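PDB 5WIX: p-47 protein from Clostridium botulinum E1 str. 'BoNT E Beluga', which is of unknown function but has a BPI-like topology built on the TULIP domain fold, which in related proteins commonly binds lipids. Local coordinates for residues I104-L109 with V137-L142; E335-F340 with E352-P357. All blocks are in the same frame, centred on the assembly; numbering follows the deposited sequence.

Contact 1 (104-109 with 137-142) and contact 2 (335-340 with 352-357) lie on opposite sides of the chain's centre, with their own centres about 53 Å apart and no touch between them. They hold different elements: contact 1 pairs strand 104-113 with the short strand 138-140 of one antiparallel sheet, while contact 2 joins the two arms of the hairpin 328-343/348-363 in another. Both are partly buried, and both contain a classic beta bulge in which one carbonyl takes two N-H groups. Their chemistry differs at the bulge: contact 1 puts an acid there, held by an arginine from the next strand, whereas contact 2 puts a tyrosine there, against an isoleucine.

Contact 1 (I104-L109 with V137-L142); sequences ILEIKL and VIVSDL
Ile104 faces both Asp141 and Leu142 at a classic beta bulge, where two antiparallel strands run with their axes 4.8 Å apart at 156°. Ile104 O takes both N-H groups of the bulge: Asp141 N at 2.7 Å, nearly in line with the carbonyl bond, and Leu142 N at 3.2 Å, in the carbonyl plane on a lone pair. Beyond it, Glu106 and Val139 exchange two backbone bonds. On the face shared by Ile104 and Leu142, their CB atoms approach to 4.0 Å. The extra residue of the bulge brings Asp141 across Glu106, with Asp141 OD2 3.2 Å from Glu106 CG. With Asp141 CG anti to its carbonyl carbon (chi1 -62°), the two carboxylate planes are turned 72° apart, and Glu106 OE2 stays 4.1 Å from Asp141 OD1. Arg79, on neighbouring strand 78-85, probably offsets the like charges: it makes a salt bridge to Asp141 and a long, weak ion pair to Glu106. At the far end, Lys108 bends at chi3 and lays its CE against Val137 CG1, 3.6 Å away. From the other face, Leu105 touches Ile159 of helix 153-159 and Ile107 touches Phe127. Arg79 therefore probably favours ionised Asp141, joining the bulge electrostatically to the next strand.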
loop_
_atom_site.group_PDB
_atom_site.type_symbol
_atom_site.label_atom_id
_atom_site.label_comp_id
_atom_site.label_asym_id
_atom_site.label_seq_id
_atom_site.Cartn_x
_atom_site.Cartn_y
_atom_site.Cartn_z
ATOM N N ILE A 104 19.330 25.757 4.471
ATOM C CA ILE A 104 18.503 24.741 3.851
ATOM C C ILE A 104 19.367 23.641 3.260
ATOM O O ILE A 104 20.203 23.873 2.371
ATOM C CB ILE A 104 17.603 25.345 2.775
ATOM C CG1 ILE A 104 16.627 26.339 3.418
ATOM C CG2 ILE A 104 16.877 24.249 2.020
ATOM C CD1 ILE A 104 15.474 26.741 2.527
ATOM N N LEU A 105 19.149 22.443 3.782
ATOM C CA LEU A 105 19.935 21.269 3.435
ATOM C C LEU A 105 19.118 20.261 2.655
ATOM O O LEU A 105 17.891 20.278 2.691
ATOM C CB LEU A 105 20.470 20.605 4.704
ATOM C CG LEU A 105 21.047 21.596 5.704
ATOM C CD1 LEU A 105 21.329 20.947 7.052
ATOM C CD2 LEU A 105 22.313 22.144 5.094
ATOM N N GLU A 106 19.816 19.388 1.944
ATOM C CA GLU A 106 19.236 18.155 1.432
ATOM C C GLU A 106 19.994 17.022 2.090
ATOM O O GLU A 106 21.228 17.046 2.115
ATOM C CB GLU A 106 19.342 18.054 -0.090
ATOM C CG GLU A 106 18.236 18.756 -0.849
ATOM C CD GLU A 106 18.332 18.485 -2.338
ATOM O OE1 GLU A 106 17.285 18.520 -3.024
ATOM O OE2 GLU A 106 19.458 18.225 -2.822
ATOM N N ILE A 107 19.272 16.049 2.644
ATOM C CA ILE A 107 19.911 14.922 3.326
ATOM C C ILE A 107 19.378 13.549 2.890
ATOM O O ILE A 107 18.252 13.432 2.398
ATOM C CB ILE A 107 19.747 15.025 4.852
ATOM C CG1 ILE A 107 19.813 16.473 5.314
ATOM C CG2 ILE A 107 20.827 14.236 5.550
ATOM C CD1 ILE A 107 19.992 16.604 6.804
ATOM N N LYS A 108 20.206 12.521 3.085
ATOM C CA LYS A 108 19.868 11.151 2.727
ATOM C C LYS A 108 19.247 10.360 3.887
ATOM O O LYS A 108 19.699 10.419 5.042
ATOM C CB LYS A 108 21.108 10.408 2.213
ATOM C CG LYS A 108 20.864 8.921 1.953
ATOM C CD LYS A 108 22.121 8.181 1.526
ATOM C CE LYS A 108 22.375 8.354 0.044
ATOM N NZ LYS A 108 23.273 7.293 -0.478
ATOM N N LEU A 109 18.196 9.623 3.558
ATOM C CA LEU A 109 17.671 8.626 4.464
ATOM C C LEU A 109 18.009 7.232 3.950
ATOM O O LEU A 109 18.058 6.984 2.738
ATOM C CB LEU A 109 16.169 8.774 4.612
ATOM C CG LEU A 109 15.725 10.155 5.056
ATOM C CD1 LEU A 109 14.234 10.135 5.313
ATOM C CD2 LEU A 109 16.486 10.546 6.300
ATOM N N VAL A 137 26.897 12.713 1.351
ATOM C CA VAL A 137 25.435 12.592 1.330
ATOM C C VAL A 137 24.731 13.715 2.121
ATOM O O VAL A 137 23.650 13.508 2.695
ATOM C CB VAL A 137 24.955 11.192 1.869
ATOM C CG1 VAL A 137 25.449 10.033 0.973
ATOM C CG2 VAL A 137 25.392 10.977 3.304
ATOM N N ILE A 138 25.358 14.894 2.164
ATOM C CA ILE A 138 24.693 16.143 2.587
ATOM C C ILE A 138 25.009 17.257 1.597
ATOM O O ILE A 138 26.176 17.520 1.299
ATOM C CB ILE A 138 25.123 16.666 3.974
ATOM C CG1 ILE A 138 24.987 15.622 5.064
ATOM C CG2 ILE A 138 24.279 17.872 4.355
ATOM C CD1 ILE A 138 24.921 16.241 6.461
ATOM N N VAL A 139 23.978 17.919 1.088
ATOM C CA VAL A 139 24.203 19.034 0.182
ATOM C C VAL A 139 23.663 20.306 0.872
ATOM O O VAL A 139 22.732 20.241 1.671
ATOM C CB VAL A 139 23.555 18.750 -1.235
ATOM C CG1 VAL A 139 23.250 20.028 -1.992
ATOM C CG2 VAL A 139 24.461 17.857 -2.087
ATOM N N SER A 140 24.292 21.449 0.619
ATOM C CA SER A 140 23.801 22.712 1.140
ATOM C C SER A 140 23.123 23.473 0.002
ATOM O O SER A 140 23.726 23.692 -1.067
ATOM C CB SER A 140 24.953 23.523 1.745
ATOM O OG SER A 140 24.481 24.445 2.704
ATOM N N ASP A 141 21.863 23.853 0.205
ATOM C CA ASP A 141 21.121 24.491 -0.876
ATOM C C ASP A 141 21.162 25.973 -0.707
ATOM O O ASP A 141 21.570 26.687 -1.614
ATOM C CB ASP A 141 19.676 24.017 -0.928
ATOM C CG ASP A 141 19.571 22.543 -1.204
ATOM O OD1 ASP A 141 20.579 21.943 -1.624
ATOM O OD2 ASP A 141 18.484 21.972 -0.998
ATOM N N LEU A 142 20.720 26.423 0.460
ATOM C CA LEU A 142 20.854 27.818 0.858
ATOM C C LEU A 142 21.625 27.860 2.137
ATOM O O LEU A 142 21.547 26.923 2.928
ATOM C CB LEU A 142 19.508 28.465 1.063
ATOM C CG LEU A 142 19.069 29.282 -0.127
ATOM C CD1 LEU A 142 17.607 29.560 0.049
ATOM C CD2 LEU A 142 19.884 30.554 -0.171
#

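Contact 2 (E335-F340 with E352-P357); sequences ECITKF and EIYSTP
Two backbone N-H groups converge on the carbonyl oxygen of Ile337 in the hairpin 328-343/348-363: Tyr354 N at 2.8 Å and Ser355 N at 3.3 Å, each tilted about 20° from the carbonyl plane. This is a classic beta bulge, and Ile337 N returns a bond to Ser355 O. The Ile337 and Tyr354 side chains run side by side in the same direction, and Ile337 CG2 sits 3.9 Å from Tyr354 CD2. Tyr354 chi1 of -179°, with CG opposite the backbone N, carries the ring out beside Ile337, oblique to its CG2. Past the bulge, Lys339 and Glu352 form a reciprocal backbone pair, with Lys339 N 2.8 Å from Glu352 O; Lys339 NZ stays 5.7 Å from Glu352 OE2. Cys336 SG touches two methyls that lie roughly at a right angle about it, Ile353 CD1 at 3.8 Å and Thr356 CG2 at 3.7 Å. Further out, Arg388 of helix 370-390 touches Cys336, Ile353 and Thr356, while strand 311-322 hydrogen-bonds to Cys336 and Thr338 along the other edge of 335-340. Main-chain bonds and apolar contacts thus chiefly join the hairpin, with the twice-accepting Ile337 carbonyl helping to hold the bulge and the thiol packed on the face Arg388 touches.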
loop_
_atom_site.group_PDB
_atom_site.type_symbol
_atom_site.label_atom_id
_atom_site.label_comp_id
_atom_site.label_asym_id
_atom_site.label_seq_id
_atom_site.Cartn_x
_atom_site.Cartn_y
_atom_site.Cartn_z
ATOM N N GLU A 335 -22.908 -14.337 -17.060
ATOM C CA GLU A 335 -22.025 -13.180 -16.874
ATOM C C GLU A 335 -22.656 -12.265 -15.834
ATOM O O GLU A 335 -23.841 -11.932 -15.927
ATOM C CB GLU A 335 -21.779 -12.410 -18.168
ATOM C CG GLU A 335 -20.790 -11.243 -17.975
ATOM C CD GLU A 335 -20.624 -10.341 -19.200
ATOM O OE1 GLU A 335 -19.468 -10.076 -19.602
ATOM O OE2 GLU A 335 -21.644 -9.875 -19.747
ATOM N N CYS A 336 -21.869 -11.861 -14.841
ATOM C CA CYS A 336 -22.424 -11.150 -13.690
ATOM C C CYS A 336 -21.448 -10.154 -13.081
ATOM O O CYS A 336 -20.425 -10.536 -12.491
ATOM C CB CYS A 336 -22.869 -12.146 -12.614
ATOM S SG CYS A 336 -23.518 -11.371 -11.114
ATOM N N ILE A 337 -21.799 -8.878 -13.218
ATOM C CA ILE A 337 -21.022 -7.762 -12.698
ATOM C C ILE A 337 -21.312 -7.494 -11.218
ATOM O O ILE A 337 -22.465 -7.269 -10.836
ATOM C CB ILE A 337 -21.329 -6.512 -13.487
ATOM C CG1 ILE A 337 -21.365 -6.830 -14.986
ATOM C CG2 ILE A 337 -20.340 -5.411 -13.133
ATOM C CD1 ILE A 337 -20.043 -7.252 -15.547
ATOM N N THR A 338 -20.278 -7.523 -10.380
ATOM C CA THR A 338 -20.443 -7.124 -8.987
ATOM C C THR A 338 -19.631 -5.865 -8.732
ATOM O O THR A 338 -18.713 -5.567 -9.499
ATOM C CB THR A 338 -20.007 -8.211 -8.019
ATOM O OG1 THR A 338 -18.640 -8.546 -8.282
ATOM C CG2 THR A 338 -20.840 -9.430 -8.228
ATOM N N LYS A 339 -19.958 -5.150 -7.652
ATOM C CA LYS A 339 -19.394 -3.821 -7.396
ATOM C C LYS A 339 -18.845 -3.609 -5.984
ATOM O O LYS A 339 -19.496 -3.949 -5.000
ATOM C CB LYS A 339 -20.455 -2.749 -7.673
ATOM C CG LYS A 339 -20.007 -1.328 -7.396
ATOM C CD LYS A 339 -21.139 -0.317 -7.614
ATOM C CE LYS A 339 -20.638 1.137 -7.476
ATOM N NZ LYS A 339 -21.702 2.170 -7.666
ATOM N N PHE A 340 -17.659 -3.011 -5.898
ATOM C CA PHE A 340 -17.057 -2.641 -4.621
ATOM C C PHE A 340 -17.955 -1.668 -3.881
ATOM O O PHE A 340 -18.618 -0.842 -4.494
ATOM C CB PHE A 340 -15.678 -2.026 -4.849
ATOM C CG PHE A 340 -15.063 -1.410 -3.621
ATOM C CD1 PHE A 340 -14.295 -2.173 -2.756
ATOM C CD2 PHE A 340 -15.214 -0.058 -3.356
ATOM C CE1 PHE A 340 -13.713 -1.603 -1.633
ATOM C CE2 PHE A 340 -14.632 0.518 -2.243
ATOM C CZ PHE A 340 -13.881 -0.251 -1.383
ATOM N N GLU A 352 -21.653 -6.021 -4.063
ATOM C CA GLU A 352 -23.029 -6.305 -4.366
ATOM C C GLU A 352 -23.202 -6.540 -5.856
ATOM O O GLU A 352 -22.282 -6.338 -6.651
ATOM C CB GLU A 352 -23.919 -5.173 -3.876
ATOM C CG GLU A 352 -23.804 -3.912 -4.643
ATOM C CD GLU A 352 -24.560 -2.793 -3.974
ATOM O OE1 GLU A 352 -25.178 -3.075 -2.916
ATOM O OE2 GLU A 352 -24.532 -1.654 -4.503
ATOM N N ILE A 353 -24.386 -7.015 -6.213
ATOM C CA ILE A 353 -24.725 -7.311 -7.591
ATOM C C ILE A 353 -25.036 -6.029 -8.342
ATOM O O ILE A 353 -25.888 -5.261 -7.905
ATOM C CB ILE A 353 -25.939 -8.249 -7.650
ATOM C CG1 ILE A 353 -25.630 -9.538 -6.885
ATOM C CG2 ILE A 353 -26.352 -8.516 -9.108
ATOM C CD1 ILE A 353 -24.664 -10.484 -7.630
ATOM N N TYR A 354 -24.357 -5.795 -9.465
ATOM C CA TYR A 354 -24.609 -4.604 -10.288
ATOM C C TYR A 354 -25.538 -4.947 -11.444
ATOM O O TYR A 354 -26.521 -4.250 -11.710
ATOM C CB TYR A 354 -23.295 -4.038 -10.820
ATOM C CG TYR A 354 -23.419 -2.780 -11.664
ATOM C CD1 TYR A 354 -23.590 -1.533 -11.068
ATOM C CD2 TYR A 354 -23.324 -2.831 -13.054
ATOM C CE1 TYR A 354 -23.686 -0.373 -11.831
ATOM C CE2 TYR A 354 -23.417 -1.673 -13.826
ATOM C CZ TYR A 354 -23.598 -0.446 -13.207
ATOM O OH TYR A 354 -23.694 0.708 -13.963
ATOM N N SER A 355 -25.223 -6.041 -12.126
ATOM C CA SER A 355 -26.032 -6.477 -13.252
ATOM C C SER A 355 -25.854 -7.953 -13.537
ATOM O O SER A 355 -24.825 -8.547 -13.219
ATOM C CB SER A 355 -25.664 -5.685 -14.495
ATOM O OG SER A 355 -24.400 -6.108 -14.971
ATOM N N THR A 356 -26.852 -8.543 -14.168
ATOM C CA THR A 356 -26.691 -9.893 -14.657
ATOM C C THR A 356 -26.987 -9.871 -16.137
ATOM O O THR A 356 -28.101 -10.187 -16.568
ATOM C CB THR A 356 -27.586 -10.886 -13.913
ATOM O OG1 THR A 356 -28.823 -10.251 -13.565
ATOM C CG2 THR A 356 -26.898 -11.296 -12.651
ATOM N N PRO A 357 -25.980 -9.464 -16.923
ATOM C CA PRO A 357 -26.192 -9.347 -18.369
ATOM C C PRO A 357 -26.349 -10.703 -19.059
ATOM O O PRO A 357 -26.825 -10.736 -20.189
ATOM C CB PRO A 357 -24.937 -8.599 -18.859
ATOM C CG PRO A 357 -23.934 -8.709 -17.783
ATOM C CD PRO A 357 -24.672 -8.936 -16.492
#